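Local coordinates for SPI-1 type 3 secretion system secretin (Salmonella enterica subsp. enterica serovar Typhimurium, PDB 4G08), which forms, as the whole secretin of which this is a periplasmic part, an outer-membrane ring with an apparent central pore in the injectisome that delivers effectors into host cells, at residues Val17-Leu23 with Lys47-Phe53; Phe26-Met30 with Asn52-His56. All coordinates share one frame; numbering follows the deposited sequence. Where two conformers were deposited one is given.

Contact 1. Residues Val17-Leu23 with Lys47-Phe53; sequences VAKDDSL and KKITGNF
Val17-Leu23 and Lys47-Phe53 pair as antiparallel strands whose register slips by one residue midway. Ala18 and Gly51 form a hydrogen-bonded pair, Ala18 N reaching Gly51 O at 2.8 Å and Gly51 N returning to Ala18 O. Beyond it Asp20 and Asp21 both face Ile49, a G1 beta bulge: Asp20 takes positive phi (55°), and pairing resumes where Asp21 and Ile49 exchange two bonds. Leu23 N, entering the helix, still reaches Lys47 O at 3.0 Å.

Thr50 suits the bulge because its hydroxyl, set beside the backbone N, can accept from Asp20 N (N to OG1 3.0 Å), while CG2 rests by Ala18 O. Within the same strand, Asp21 OD2 receives Lys19 N (2.8 Å) from above the carboxylate plane. Lys48, bent at chi2 (-89°), lays its CD 3.4 Å from Asp20 O, and a water links that carbonyl to Lys48 NZ. Gly51 has a strongly positive phi (148°), where a side chain would jam against the preceding carbonyl. Small Ala18 sets CB 4.2 Å from Ile49 CG2 and close to Phe53 CE2. The side chains of Leu23 and Ile49 cross at about a right angle, Leu23 CD2 lying 3.8 Å from Ile49 CB.

Leu23, Ile49 and Phe53 carry this apolar side onto helix 58-69, meeting Leu69, Leu65 and Leu61, while Lys47 leads off to a salt bridge with Asp84. Ser22, the N-cap of helix 23-30, bonds Thr25 N through OG. This long-range pairing joins strand 16-22 to strands 48-50 and 52-53 in a small antiparallel sheet that packs against helix 58-69.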
loop_
_atom_site.group_PDB
_atom_site.type_symbol
_atom_site.label_atom_id
_atom_site.label_comp_id
_atom_site.label_asym_id
_atom_site.label_seq_id
_atom_site.Cartn_x
_atom_site.Cartn_y
_atom_site.Cartn_z
ATOM N N VAL A 17 -14.502 -19.340 -10.824
ATOM C CA VAL A 17 -13.433 -19.868 -11.685
ATOM C C VAL A 17 -13.076 -18.862 -12.768
ATOM O O VAL A 17 -13.806 -18.702 -13.746
ATOM C CB VAL A 17 -13.793 -21.203 -12.372
ATOM C CG1 VAL A 17 -12.612 -21.700 -13.195
ATOM C CG2 VAL A 17 -14.170 -22.255 -11.347
ATOM N N ALA A 18 -11.892 -18.280 -12.657
ATOM C CA ALA A 18 -11.452 -17.283 -13.617
ATOM C C ALA A 18 -10.855 -17.963 -14.842
ATOM O O ALA A 18 -10.173 -18.976 -14.726
ATOM C CB ALA A 18 -10.433 -16.367 -12.972
ATOM N N LYS A 19 -11.124 -17.400 -16.012
ATOM C CA LYS A 19 -10.487 -17.861 -17.237
ATOM C C LYS A 19 -10.032 -16.688 -18.083
ATOM O O LYS A 19 -10.802 -16.108 -18.844
ATOM C CB LYS A 19 -11.416 -18.763 -18.044
ATOM C CG LYS A 19 -10.709 -19.401 -19.228
ATOM C CD LYS A 19 -11.664 -20.057 -20.206
ATOM C CE LYS A 19 -10.965 -21.192 -20.939
ATOM N NZ LYS A 19 -11.498 -21.406 -22.311
ATOM N N ASP A 20 -8.796 -16.278 -17.848
ATOM C CA ASP A 20 -8.218 -15.132 -18.533
ATOM C C ASP A 20 -9.076 -13.893 -18.373
ATOM O O ASP A 20 -9.314 -13.158 -19.330
ATOM C CB ASP A 20 -8.017 -15.439 -20.011
ATOM C CG ASP A 20 -6.599 -15.849 -20.320
ATOM O OD1 ASP A 20 -6.271 -17.032 -20.076
ATOM O OD2 ASP A 20 -5.755 -14.942 -20.493
ATOM N N ASP A 21 -9.544 -13.677 -17.153
ATOM C CA ASP A 21 -10.327 -12.502 -16.842
ATOM C C ASP A 21 -9.383 -11.387 -16.441
ATOM O O ASP A 21 -8.281 -11.642 -15.966
ATOM C CB ASP A 21 -11.295 -12.801 -15.703
ATOM C CG ASP A 21 -12.302 -13.866 -16.066
ATOM O OD1 ASP A 21 -13.125 -13.630 -16.976
ATOM O OD2 ASP A 21 -12.305 -14.921 -15.403
ATOM N N SER A 22 -9.768 -10.147 -16.705
ATOM C CA SER A 22 -8.914 -9.037 -16.320
ATOM C C SER A 22 -8.880 -8.949 -14.802
ATOM O O SER A 22 -9.834 -9.333 -14.131
ATOM C CB SER A 22 -9.423 -7.728 -16.911
ATOM O OG SER A 22 -10.531 -7.252 -16.166
ATOM N N LEU A 23 -7.791 -8.421 -14.263
ATOM C CA LEU A 23 -7.689 -8.231 -12.824
ATOM C C LEU A 23 -8.812 -7.356 -12.313
ATOM O O LEU A 23 -9.234 -7.490 -11.167
ATOM C CB LEU A 23 -6.350 -7.608 -12.454
ATOM C CG LEU A 23 -5.207 -8.611 -12.446
ATOM C CD1 LEU A 23 -4.082 -8.176 -11.528
ATOM C CD2 LEU A 23 -5.728 -9.971 -12.032
ATOM N N LYS A 47 -3.640 -6.939 -16.611
ATOM C CA LYS A 47 -3.237 -8.318 -16.375
ATOM C C LYS A 47 -4.444 -9.233 -16.397
ATOM O O LYS A 47 -5.542 -8.816 -16.173
ATOM C CB LYS A 47 -2.485 -8.455 -15.062
ATOM C CG LYS A 47 -1.103 -7.893 -15.079
ATOM C CD LYS A 47 -0.501 -7.879 -13.726
ATOM C CE LYS A 47 0.994 -7.845 -13.744
ATOM N NZ LYS A 47 1.539 -7.374 -14.989
ATOM N N LYS A 48 -4.209 -10.490 -16.700
ATOM C CA LYS A 48 -5.266 -11.478 -16.698
ATOM C C LYS A 48 -4.985 -12.502 -15.624
ATOM O O LYS A 48 -3.837 -12.716 -15.239
ATOM C CB LYS A 48 -5.342 -12.180 -18.049
ATOM C CG LYS A 48 -5.360 -11.234 -19.229
ATOM C CD LYS A 48 -6.782 -10.848 -19.572
ATOM C CE LYS A 48 -6.822 -9.889 -20.745
ATOM N NZ LYS A 48 -8.010 -9.001 -20.649
ATOM N N ILE A 49 -6.010 -13.254 -15.267
ATOM C CA ILE A 49 -5.855 -14.243 -14.232
ATOM C C ILE A 49 -6.735 -15.445 -14.518
ATOM O O ILE A 49 -7.770 -15.332 -15.174
ATOM C CB ILE A 49 -6.168 -13.653 -12.852
ATOM C CG1 ILE A 49 -5.760 -14.634 -11.765
ATOM C CG2 ILE A 49 -7.633 -13.262 -12.746
ATOM C CD1 ILE A 49 -6.032 -14.105 -10.384
ATOM N N THR A 50 -6.190 -16.619 -14.231
ATOM C CA THR A 50 -6.933 -17.857 -14.393
ATOM C C THR A 50 -6.829 -18.673 -13.127
ATOM O O THR A 50 -5.791 -18.686 -12.472
ATOM C CB THR A 50 -6.381 -18.696 -15.550
ATOM O OG1 THR A 50 -6.662 -18.043 -16.792
ATOM C CG2 THR A 50 -7.032 -20.050 -15.567
ATOM N N GLY A 51 -7.904 -19.371 -12.795
ATOM C CA GLY A 51 -7.859 -20.344 -11.719
ATOM C C GLY A 51 -9.153 -20.481 -10.957
ATOM O O GLY A 51 -10.078 -19.682 -11.104
ATOM N N ASN A 52 -9.207 -21.491 -10.103
ATOM C CA ASN A 52 -10.336 -21.645 -9.218
ATOM C C ASN A 52 -10.124 -20.870 -7.934
ATOM O O ASN A 52 -9.129 -21.070 -7.233
ATOM C CB ASN A 52 -10.565 -23.117 -8.912
ATOM C CG ASN A 52 -11.697 -23.330 -7.939
ATOM O OD1 ASN A 52 -12.820 -22.891 -8.175
ATOM N ND2 ASN A 52 -11.372 -23.862 -6.773
ATOM N N PHE A 53 -10.993 -19.895 -7.695
ATOM C CA PHE A 53 -10.845 -19.038 -6.533
ATOM C C PHE A 53 -11.986 -19.153 -5.554
ATOM O O PHE A 53 -13.164 -19.102 -5.922
ATOM C CB PHE A 53 -10.674 -17.585 -6.938
ATOM C CG PHE A 53 -9.401 -17.312 -7.641
ATOM C CD1 PHE A 53 -8.251 -17.054 -6.931
ATOM C CD2 PHE A 53 -9.331 -17.427 -9.013
ATOM C CE1 PHE A 53 -7.055 -16.888 -7.580
ATOM C CE2 PHE A 53 -8.139 -17.269 -9.669
ATOM C CZ PHE A 53 -6.997 -17.004 -8.951
HETATM O O HOH W 1 -10.083 -10.648 -20.665
HETATM O O HOH W 2 -4.950 -16.169 -17.650
#

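Contact 2. Residues Phe26-Met30 with Asn52-His56; sequences FFDAM and NFEFH
An aromatic cluster in the core of the N0 domain joins helix 23-30 to strand 52-53 and the loop that follows, with the ring of Phe26 between those of Phe53 and Phe55. Phe26 meets Phe53 edge-to-face: CE1 points at the face of Phe53, 3.5 Å from CG and offset toward the rim, with centroids 4.7 Å apart and planes at 67°. Phe26 holds CG anti to its backbone nitrogen (chi1 176°), which swings the ring off the helix toward the strand. Phe55 turns its own edge to the face of Phe26 in an offset edge-to-face pair, the closest atoms being Phe55 CE1 and Phe26 CZ at 3.8 Å.

One face of Phe55 lies on the helix backbone. Met30 CA stands 4.0 Å from the ring centroid, nearly on the ring normal, as a CH-pi contact. Such a close approach suits the small Ala29, whose CB is 4.3 Å from Phe55 CE2, while Met30 CB adds a contact to CE1. Phenylalanine fits these positions: flat apolar rings can interlock edge against face and bring no polar side-chain group into the buried interface, and Met30 N is bonded to Phe26 O within the helix.

Neighbours on helix 58-69 and strand 16-22 pack against the cluster. Leu65 of helix 58-69 touches Phe26, and Leu61 touches both Met30 and Phe55. Phe16 of strand 16-22 packs on Phe26, Ala29 and Phe55, so helix 23-30 is held between this sheet and helix 58-69.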
loop_
_atom_site.group_PDB
_atom_site.type_symbol
_atom_site.label_atom_id
_atom_site.label_comp_id
_atom_site.label_asym_id
_atom_site.label_seq_id
_atom_site.Cartn_x
_atom_site.Cartn_y
_atom_site.Cartn_z
ATOM N N PHE A 26 -11.735 -9.528 -11.797
ATOM C CA PHE A 26 -11.435 -10.436 -10.707
ATOM C C PHE A 26 -11.574 -9.754 -9.352
ATOM O O PHE A 26 -12.255 -10.262 -8.462
ATOM C CB PHE A 26 -10.030 -10.985 -10.865
ATOM C CG PHE A 26 -9.600 -11.848 -9.730
ATOM C CD1 PHE A 26 -10.044 -13.151 -9.635
ATOM C CD2 PHE A 26 -8.874 -11.313 -8.694
ATOM C CE1 PHE A 26 -9.704 -13.928 -8.550
ATOM C CE2 PHE A 26 -8.492 -12.093 -7.632
ATOM C CZ PHE A 26 -8.929 -13.395 -7.548
ATOM N N PHE A 27 -10.940 -8.601 -9.189
ATOM C CA PHE A 27 -11.009 -7.916 -7.903
ATOM C C PHE A 27 -12.369 -7.315 -7.608
ATOM O O PHE A 27 -12.784 -7.289 -6.452
ATOM C CB PHE A 27 -9.932 -6.855 -7.778
ATOM C CG PHE A 27 -8.588 -7.417 -7.506
ATOM C CD1 PHE A 27 -8.373 -8.221 -6.408
ATOM C CD2 PHE A 27 -7.585 -7.278 -8.435
ATOM C CE1 PHE A 27 -7.147 -8.810 -6.201
ATOM C CE2 PHE A 27 -6.359 -7.872 -8.243
ATOM C CZ PHE A 27 -6.134 -8.630 -7.118
ATOM N N ASP A 28 -13.134 -6.998 -8.645
ATOM C CA ASP A 28 -14.536 -6.660 -8.441
ATOM C C ASP A 28 -15.280 -7.834 -7.829
ATOM O O ASP A 28 -16.085 -7.660 -6.916
ATOM C CB ASP A 28 -15.207 -6.255 -9.749
ATOM C CG ASP A 28 -14.919 -4.819 -10.123
ATOM O OD1 ASP A 28 -14.367 -4.081 -9.281
ATOM O OD2 ASP A 28 -15.196 -4.440 -11.280
ATOM N N ALA A 29 -14.969 -9.035 -8.298
ATOM C CA ALA A 29 -15.597 -10.238 -7.770
ATOM C C ALA A 29 -15.236 -10.443 -6.304
ATOM O O ALA A 29 -16.097 -10.745 -5.480
ATOM C CB ALA A 29 -15.186 -11.446 -8.587
ATOM N N MET A 30 -13.974 -10.221 -5.971
ATOM C CA MET A 30 -13.534 -10.332 -4.588
ATOM C C MET A 30 -14.262 -9.339 -3.679
ATOM O O MET A 30 -14.535 -9.628 -2.514
ATOM C CB MET A 30 -12.032 -10.109 -4.485
ATOM C CG MET A 30 -11.627 -9.748 -3.072
ATOM S SD MET A 30 -9.898 -9.300 -2.887
ATOM C CE MET A 30 -9.177 -10.826 -3.459
ATOM N N ASN A 52 -9.207 -21.491 -10.103
ATOM C CA ASN A 52 -10.336 -21.645 -9.218
ATOM C C ASN A 52 -10.124 -20.870 -7.934
ATOM O O ASN A 52 -9.129 -21.070 -7.233
ATOM C CB ASN A 52 -10.565 -23.117 -8.912
ATOM C CG ASN A 52 -11.697 -23.330 -7.939
ATOM O OD1 ASN A 52 -12.820 -22.891 -8.175
ATOM N ND2 ASN A 52 -11.372 -23.862 -6.773
ATOM N N PHE A 53 -10.993 -19.895 -7.695
ATOM C CA PHE A 53 -10.845 -19.038 -6.533
ATOM C C PHE A 53 -11.986 -19.153 -5.554
ATOM O O PHE A 53 -13.164 -19.102 -5.922
ATOM C CB PHE A 53 -10.674 -17.585 -6.938
ATOM C CG PHE A 53 -9.401 -17.312 -7.641
ATOM C CD1 PHE A 53 -8.251 -17.054 -6.931
ATOM C CD2 PHE A 53 -9.331 -17.427 -9.013
ATOM C CE1 PHE A 53 -7.055 -16.888 -7.580
ATOM C CE2 PHE A 53 -8.139 -17.269 -9.669
ATOM C CZ PHE A 53 -6.997 -17.004 -8.951
ATOM N N GLU A 54 -11.598 -19.162 -4.290
ATOM C CA GLU A 54 -12.512 -19.012 -3.180
ATOM C C GLU A 54 -12.045 -17.815 -2.375
ATOM O O GLU A 54 -10.844 -17.564 -2.247
ATOM C CB GLU A 54 -12.471 -20.256 -2.293
ATOM C CG GLU A 54 -13.185 -21.467 -2.871
ATOM C CD GLU A 54 -14.689 -21.285 -2.959
ATOM O OE1 GLU A 54 -15.248 -20.510 -2.151
ATOM O OE2 GLU A 54 -15.321 -21.970 -3.792
ATOM N N PHE A 55 -13.003 -17.049 -1.886
ATOM C CA PHE A 55 -12.706 -15.794 -1.233
ATOM C C PHE A 55 -12.962 -15.921 0.265
ATOM O O PHE A 55 -13.529 -15.029 0.889
ATOM C CB PHE A 55 -13.556 -14.687 -1.848
ATOM C CG PHE A 55 -13.278 -14.456 -3.306
ATOM C CD1 PHE A 55 -11.976 -14.344 -3.760
ATOM C CD2 PHE A 55 -14.304 -14.432 -4.230
ATOM C CE1 PHE A 55 -11.708 -14.163 -5.099
ATOM C CE2 PHE A 55 -14.042 -14.238 -5.571
ATOM C CZ PHE A 55 -12.737 -14.140 -6.010
ATOM N N HIS A 56 -12.511 -17.013 0.841
ATOM C CA HIS A 56 -12.708 -17.285 2.264
ATOM C C HIS A 56 -11.749 -16.474 3.122
ATOM O O HIS A 56 -11.856 -16.450 4.323
ATOM C CB HIS A 56 -12.529 -18.778 2.555
ATOM C CG HIS A 56 -11.280 -19.346 1.991
ATOM N ND1 HIS A 56 -11.202 -19.806 0.701
ATOM C CD2 HIS A 56 -10.052 -19.504 2.522
ATOM C CE1 HIS A 56 -9.972 -20.206 0.451
ATOM N NE2 HIS A 56 -9.252 -20.031 1.541
#

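In the fold
From the N terminus, strand 16-22 runs straight into helix 23-30, and the chain then passes through strand 38-40 and helix 42-45 before returning along 47-56. Contact 1 closes a loop that holds helix 23-30, strand 38-40 and helix 42-45; contact 2 closes one that starts within the helix and holds strands 38-40 and 48-50 and helix 42-45. The segments follow in the order 17-23, 26-30, 47-53, 52-56, so the loops cross and do not nest. They share Asn52 and Phe53, their centres lie about 9 Å apart, and Ile49 CG2 touches Phe26 CB at 3.8 Å. Together they fasten the first sheet to helix 23-30 and, through helix 58-69, to the rest of the N0 domain.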